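Local coordinates for protein NAD nucleotidase (Haemophilus influenzae, PDB 3ZTV) that hydrolyses NAD in the periplasm to adenosine and nicotinamide riboside, acting both as a pyrophosphatase and as a zinc-dependent 5'-nucleotidase, at residues 32-37 and 318-323. Sequence-based numbering, arbitrary orientation.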
ATOM      1  N   ILE A  32      -3.196 -38.308  19.769  1.00 11.33           N
ATOM      2  CA  ILE A  32      -3.014 -38.900  18.452  1.00 12.19           C
ATOM      3  C   ILE A  32      -3.797 -40.202  18.359  1.00 12.62           C
ATOM      4  O   ILE A  32      -4.214 -40.768  19.374  1.00 14.90           O
ATOM      5  CB  ILE A  32      -1.524 -39.211  18.170  1.00 10.98           C
ATOM      6  CG1 ILE A  32      -0.957 -40.164  19.225  1.00 12.55           C
ATOM      7  CG2 ILE A  32      -0.707 -37.912  18.097  1.00 11.70           C
ATOM      8  CD1 ILE A  32       0.482 -40.565  18.978  1.00 11.22           C
ATOM      9  N   ASN A  33      -4.012 -40.669  17.135  1.00 12.13           N
ATOM     10  CA  ASN A  33      -4.558 -41.999  16.928  1.00 14.07           C
ATOM     11  C   ASN A  33      -3.433 -42.965  16.595  1.00 14.47           C
ATOM     12  O   ASN A  33      -2.888 -42.944  15.486  1.00 16.35           O
ATOM     13  CB  ASN A  33      -5.620 -41.995  15.833  1.00 15.55           C
ATOM     14  CG  ASN A  33      -6.549 -43.190  15.936  1.00 21.69           C
ATOM     15  OD1 ASN A  33      -6.253 -44.265  15.419  1.00 24.24           O
ATOM     16  ND2 ASN A  33      -7.673 -43.011  16.624  1.00 23.96           N
ATOM     17  N   LEU A  34      -3.095 -43.806  17.566  1.00 14.35           N
ATOM     18  CA  LEU A  34      -1.956 -44.704  17.464  1.00 14.36           C
ATOM     19  C   LEU A  34      -2.442 -46.143  17.563  1.00 15.81           C
ATOM     20  O   LEU A  34      -3.111 -46.519  18.531  1.00 15.86           O
ATOM     21  CB  LEU A  34      -0.956 -44.406  18.583  1.00 12.47           C
ATOM     22  CG  LEU A  34       0.356 -45.191  18.646  1.00 14.24           C
ATOM     23  CD1 LEU A  34       1.130 -45.031  17.347  1.00 15.16           C
ATOM     24  CD2 LEU A  34       1.192 -44.736  19.830  1.00 15.42           C
ATOM     25  N   ASN A  35      -2.112 -46.944  16.558  1.00 16.76           N
ATOM     26  CA  ASN A  35      -2.614 -48.311  16.492  1.00 16.59           C
ATOM     27  C   ASN A  35      -4.126 -48.371  16.728  1.00 18.08           C
ATOM     28  O   ASN A  35      -4.621 -49.289  17.378  1.00 19.57           O
ATOM     29  CB  ASN A  35      -1.879 -49.220  17.485  1.00 18.80           C
ATOM     30  CG  ASN A  35      -0.400 -49.368  17.165  1.00 15.69           C
ATOM     31  OD1 ASN A  35       0.400 -49.741  18.023  1.00 19.74           O
ATOM     32  ND2 ASN A  35      -0.028 -49.066  15.926  1.00 17.60           N
ATOM     33  N   GLY A  36      -4.850 -47.381  16.214  1.00 17.45           N
ATOM     34  CA  GLY A  36      -6.304 -47.393  16.238  1.00 19.14           C
ATOM     35  C   GLY A  36      -6.988 -46.743  17.430  1.00 19.68           C
ATOM     36  O   GLY A  36      -8.208 -46.556  17.419  1.00 20.45           O
ATOM     37  N   GLN A  37      -6.218 -46.389  18.454  1.00 17.87           N
ATOM     38  CA  GLN A  37      -6.792 -45.844  19.681  1.00 17.70           C
ATOM     39  C   GLN A  37      -6.328 -44.421  19.965  1.00 16.28           C
ATOM     40  O   GLN A  37      -5.166 -44.081  19.735  1.00 14.79           O
ATOM     41  CB  GLN A  37      -6.425 -46.733  20.873  1.00 21.35           C
ATOM     42  CG  GLN A  37      -6.700 -48.214  20.651  1.00 21.67           C
ATOM     43  CD  GLN A  37      -7.038 -48.939  21.937  1.00 31.03           C
ATOM     44  OE1 GLN A  37      -6.195 -49.091  22.820  1.00 31.97           O
ATOM     45  NE2 GLN A  37      -8.283 -49.387  22.051  1.00 34.93           N
ATOM     46  N   LYS A 318       4.672 -52.023  23.756  1.00 13.95           N
ATOM     47  CA  LYS A 318       5.719 -52.331  22.788  1.00 15.86           C
ATOM     48  C   LYS A 318       5.259 -52.071  21.351  1.00 14.52           C
ATOM     49  O   LYS A 318       6.006 -51.499  20.552  1.00 14.68           O
ATOM     50  CB  LYS A 318       6.208 -53.772  22.967  1.00 16.75           C
ATOM     51  CG  LYS A 318       6.997 -53.995  24.251  1.00 16.92           C
ATOM     52  CD  LYS A 318       7.470 -55.440  24.385  1.00 19.64           C
ATOM     53  CE  LYS A 318       8.336 -55.640  25.626  1.00 19.74           C
ATOM     54  NZ  LYS A 318       7.573 -55.472  26.899  1.00 20.34           N
ATOM     55  N   LYS A 319       4.028 -52.457  21.028  1.00 13.58           N
ATOM     56  CA  LYS A 319       3.495 -52.235  19.683  1.00 16.67           C
ATOM     57  C   LYS A 319       3.345 -50.745  19.379  1.00 15.05           C
ATOM     58  O   LYS A 319       3.603 -50.296  18.259  1.00 14.41           O
ATOM     59  CB  LYS A 319       2.148 -52.939  19.509  1.00 16.86           C
ATOM     60  CG  LYS A 319       2.238 -54.457  19.472  1.00 19.56           C
ATOM     61  CD  LYS A 319       0.860 -55.089  19.547  1.00 23.05           C
ATOM     62  CE  LYS A 319       0.958 -56.598  19.725  1.00 28.45           C
ATOM     63  NZ  LYS A 319      -0.362 -57.191  20.083  1.00 30.81           N
ATOM     64  N   ALA A 320       2.909 -49.987  20.381  1.00 14.09           N
ATOM     65  CA  ALA A 320       2.782 -48.539  20.257  1.00 13.45           C
ATOM     66  C   ALA A 320       4.136 -47.904  19.954  1.00 12.17           C
ATOM     67  O   ALA A 320       4.263 -47.093  19.030  1.00 11.94           O
ATOM     68  CB  ALA A 320       2.196 -47.962  21.536  1.00 14.90           C
ATOM     69  N   LEU A 321       5.144 -48.281  20.724  1.00 13.21           N
ATOM     70  CA  LEU A 321       6.493 -47.766  20.538  1.00 14.05           C
ATOM     71  C   LEU A 321       7.060 -48.162  19.180  1.00 13.09           C
ATOM     72  O   LEU A 321       7.666 -47.344  18.488  1.00 14.01           O
ATOM     73  CB  LEU A 321       7.418 -48.240  21.663  1.00 15.58           C
ATOM     74  CG  LEU A 321       7.184 -47.634  23.047  1.00 17.22           C
ATOM     75  CD1 LEU A 321       7.997 -48.383  24.105  1.00 19.13           C
ATOM     76  CD2 LEU A 321       7.520 -46.149  23.052  1.00 17.06           C
ATOM     77  N   ASP A 322       6.866 -49.417  18.795  1.00 14.90           N
ATOM     78  CA  ASP A 322       7.357 -49.889  17.507  1.00 14.63           C
ATOM     79  C   ASP A 322       6.764 -49.087  16.352  1.00 14.91           C
ATOM     80  O   ASP A 322       7.466 -48.734  15.398  1.00 14.96           O
ATOM     81  CB  ASP A 322       7.059 -51.378  17.321  1.00 16.88           C
ATOM     82  CG  ASP A 322       7.953 -52.263  18.168  1.00 19.36           C
ATOM     83  OD1 ASP A 322       8.980 -51.769  18.684  1.00 19.50           O
ATOM     84  OD2 ASP A 322       7.635 -53.463  18.312  1.00 20.47           O
ATOM     85  N   THR A 323       5.471 -48.803  16.420  1.00 13.18           N
ATOM     86  CA  THR A 323       4.841 -48.002  15.374  1.00 14.26           C
ATOM     87  C   THR A 323       5.489 -46.616  15.265  1.00 13.46           C
ATOM     88  O   THR A 323       5.868 -46.177  14.174  1.00 13.73           O
ATOM     89  CB  THR A 323       3.320 -47.872  15.588  1.00 13.69           C
ATOM     90  OG1 THR A 323       2.715 -49.162  15.429  1.00 15.34           O
ATOM     91  CG2 THR A 323       2.708 -46.915  14.583  1.00 15.31           C
TER
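K319 meets the amide end of N35 with its backbone and with the root of its side chain; beyond CB the extended lysine chain runs off from the hairpin. Its carbonyl O already takes two bonds from within the helix, the ordinary one from T323 N and a second from T323 OG1 (3.2 Å between T323 OG1 and K319 O). These two donors approach from opposite faces of the carbonyl plane, the hydroxyl tilted 27° from it. The amide of N35 stands against this group. The next residue, A320, offers its methyl to L34, whose CD2 lies 3.8 Å from A320 CB. The chi1 of L34 (-178°) swings CG away from the backbone N, so that the isobutyl group reaches across to the helix and its two methyls divide the work: CD2 goes to A320, CD1 to T323. T323 is the last to touch, and its branches separate polar from apolar. CG2 packs 3.7 Å from L34 CD1, the two side chains running alongside one another and pointing opposite ways, while OG1, set beside the backbone N (chi1 -66°), turns back to K319 O and lies next to the N35 amide. N35 and G36 are the central residues of a type I' turn, closed by paired backbone bonds between L34 and Q37. The contact thus leans the tip of the two-stranded hairpin 28-34/37-43, which belongs to the calcineurin-like phosphoesterase part of the chain, on one side of helix 314-325, far from the zinc and adenosine sites. L34 also touches T39 of the partner strand and L324 of the helix, while L312, in the loop leading into that helix, packs on A320.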